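Local coordinates for protein diaminopropionate ammonia-lyase (Escherichia coli, PDB 4D9K) that catalyses the pyridoxal 5'-phosphate-dependent alpha,beta-elimination of both L- and D-2,3-diaminopropionate to pyruvate and ammonia, at residues Asn74-Leu79 and Gln204-Leu209. Residues are numbered along the deposited sequence; the frame is centred on the assembly and turned at random.
Sequences NAFKML and QGYATL. With PO4 (phosphate ion), chain E.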
loop_
_atom_site.group_PDB
_atom_site.type_symbol
_atom_site.label_atom_id
_atom_site.label_comp_id
_atom_site.label_asym_id
_atom_site.label_seq_id
_atom_site.Cartn_x
_atom_site.Cartn_y
_atom_site.Cartn_z
ATOM N N ASN A 74 -10.413 -15.090 -4.217
ATOM C CA ASN A 74 -9.911 -13.991 -3.382
ATOM C C ASN A 74 -10.071 -14.277 -1.879
ATOM O O ASN A 74 -10.045 -13.362 -1.051
ATOM C CB ASN A 74 -10.583 -12.657 -3.769
ATOM C CG ASN A 74 -9.702 -11.447 -3.506
ATOM O OD1 ASN A 74 -8.488 -11.568 -3.325
ATOM N ND2 ASN A 74 -10.311 -10.267 -3.488
ATOM N N ALA A 75 -10.232 -15.557 -1.547
ATOM C CA ALA A 75 -10.435 -16.021 -0.172
ATOM C C ALA A 75 -10.256 -17.535 -0.097
ATOM O O ALA A 75 -10.318 -18.223 -1.118
ATOM C CB ALA A 75 -11.817 -15.618 0.341
ATOM N N PHE A 76 -10.054 -18.046 1.115
ATOM C CA PHE A 76 -9.710 -19.450 1.335
ATOM C C PHE A 76 -10.909 -20.399 1.338
ATOM O O PHE A 76 -10.740 -21.608 1.170
ATOM C CB PHE A 76 -8.955 -19.601 2.667
ATOM C CG PHE A 76 -9.849 -19.606 3.873
ATOM C CD1 PHE A 76 -10.396 -18.421 4.357
ATOM C CD2 PHE A 76 -10.160 -20.797 4.518
ATOM C CE1 PHE A 76 -11.229 -18.419 5.464
ATOM C CE2 PHE A 76 -10.993 -20.803 5.625
ATOM C CZ PHE A 76 -11.532 -19.614 6.097
ATOM N N LYS A 77 -12.107 -19.855 1.535
ATOM C CA LYS A 77 -13.264 -20.663 1.957
ATOM C C LYS A 77 -13.693 -21.823 1.047
ATOM O O LYS A 77 -14.337 -22.758 1.524
ATOM C CB LYS A 77 -14.461 -19.776 2.328
ATOM C CG LYS A 77 -14.163 -18.865 3.499
ATOM C CD LYS A 77 -15.332 -18.751 4.453
ATOM C CE LYS A 77 -14.949 -17.934 5.676
ATOM N NZ LYS A 77 -16.157 -17.508 6.431
ATOM N N MET A 78 -13.328 -21.786 -0.237
ATOM C CA MET A 78 -13.649 -22.905 -1.141
ATOM C C MET A 78 -13.021 -24.229 -0.696
ATOM O O MET A 78 -13.561 -25.297 -0.979
ATOM C CB MET A 78 -13.314 -22.592 -2.613
ATOM C CG MET A 78 -11.843 -22.355 -2.944
ATOM S SD MET A 78 -10.801 -23.828 -2.931
ATOM C CE MET A 78 -11.617 -24.853 -4.157
ATOM N N LEU A 79 -11.894 -24.150 0.014
ATOM C CA LEU A 79 -11.211 -25.340 0.516
ATOM C C LEU A 79 -12.143 -26.238 1.323
ATOM O O LEU A 79 -12.072 -27.463 1.225
ATOM C CB LEU A 79 -9.982 -24.967 1.354
ATOM C CG LEU A 79 -8.788 -24.355 0.624
ATOM C CD1 LEU A 79 -7.765 -23.860 1.635
ATOM C CD2 LEU A 79 -8.157 -25.343 -0.357
ATOM N N GLN A 204 -11.915 -29.894 7.859
ATOM C CA GLN A 204 -10.877 -30.753 7.298
ATOM C C GLN A 204 -10.376 -30.162 5.986
ATOM O O GLN A 204 -9.172 -30.131 5.734
ATOM C CB GLN A 204 -11.407 -32.174 7.075
ATOM C CG GLN A 204 -11.720 -32.926 8.361
ATOM C CD GLN A 204 -12.303 -34.312 8.127
ATOM O OE1 GLN A 204 -12.946 -34.575 7.111
ATOM N NE2 GLN A 204 -12.084 -35.208 9.084
ATOM N N GLY A 205 -11.310 -29.683 5.165
ATOM C CA GLY A 205 -10.981 -28.978 3.933
ATOM C C GLY A 205 -10.018 -27.825 4.161
ATOM O O GLY A 205 -8.979 -27.738 3.494
ATOM N N TYR A 206 -10.350 -26.957 5.118
ATOM C CA TYR A 206 -9.530 -25.782 5.431
ATOM C C TYR A 206 -8.085 -26.145 5.778
ATOM O O TYR A 206 -7.156 -25.416 5.427
ATOM C CB TYR A 206 -10.127 -24.966 6.584
ATOM C CG TYR A 206 -11.455 -24.266 6.317
ATOM C CD1 TYR A 206 -11.945 -24.078 5.022
ATOM C CD2 TYR A 206 -12.201 -23.757 7.378
ATOM C CE1 TYR A 206 -13.157 -23.424 4.801
ATOM C CE2 TYR A 206 -13.401 -23.093 7.168
ATOM C CZ TYR A 206 -13.876 -22.934 5.880
ATOM O OH TYR A 206 -15.069 -22.279 5.683
ATOM N N ALA A 207 -7.903 -27.273 6.459
ATOM C CA ALA A 207 -6.574 -27.719 6.877
ATOM C C ALA A 207 -5.616 -27.923 5.700
ATOM O O ALA A 207 -4.399 -27.985 5.896
ATOM C CB ALA A 207 -6.670 -28.971 7.742
ATOM N N THR A 208 -6.168 -28.005 4.485
ATOM C CA THR A 208 -5.367 -28.013 3.252
ATOM C C THR A 208 -4.338 -26.881 3.244
ATOM O O THR A 208 -3.160 -27.116 2.946
ATOM C CB THR A 208 -6.246 -27.925 1.982
ATOM O OG1 THR A 208 -7.024 -29.117 1.853
ATOM C CG2 THR A 208 -5.400 -27.765 0.730
ATOM N N LEU A 209 -4.775 -25.670 3.595
ATOM C CA LEU A 209 -3.880 -24.503 3.634
ATOM C C LEU A 209 -2.759 -24.680 4.654
ATOM O O LEU A 209 -1.649 -24.205 4.437
ATOM C CB LEU A 209 -4.644 -23.198 3.888
ATOM C CG LEU A 209 -5.201 -22.851 5.273
ATOM C CD1 LEU A 209 -4.159 -22.157 6.148
ATOM C CD2 LEU A 209 -6.429 -21.966 5.118
HETATM P P PO4 E . -14.038 -18.926 10.107
HETATM O O1 PO4 E . -15.387 -18.388 9.682
HETATM O O2 PO4 E . -13.939 -20.410 9.912
HETATM O O3 PO4 E . -13.857 -18.639 11.572
HETATM O O4 PO4 E . -12.966 -18.253 9.282
HETATM O O HOH W 1 -16.578 -22.850 3.610
HETATM O O HOH W 2 -15.776 -20.570 7.691
#
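F76 and Y206 form a T-shaped aromatic pair beside the phosphate-binding site, in a buried contact joining the turn carrying K77 that leads into helix 78-93 to helix 197-220. The F76 edge leads with CE2, which stands over the centre of one Y206 face, 3.3 Å above its plane; the ring planes meet at 63°. F76 reaches there with CG set between its own N and carbonyl carbon (chi1 80°), and its CD2 also touches CD2 of L209. In the plane of the Y206 ring, K77 O lies at the edge, 3.5 Å from CE1. One water bonds to Y206 OH (2.6 Å) and donates to K77 O; a second links Y206 OH to phosphate O2. Farther from the phosphate, L79 packs as a knob among G205, Y206, T208 and L209, its CD2 3.8 Å from T208 CG2. G205 brings its CA to 3.3 Å from L79 O in a CA-H...O contact, where a CB would clash. M236 of helix 235-248 touches both side chains, and its N, with G234 N, binds the phosphate. An alanine in place of Y206 would probably deprive the F76 edge of its aromatic face and both waters of their shared hydroxyl. K77 is the lysine that carries pyridoxal phosphate in this enzyme; here its NZ makes weak bonds to phosphate O1 (3.5 Å) and the second water. The ion, probably from the crystallisation liquor, is consistent with marking where the cofactor phosphate binds. Y206 thus spans apolar contact and anion site: its face packs on F76, while its hydroxyl, through two waters, ties K77 O to the phosphate.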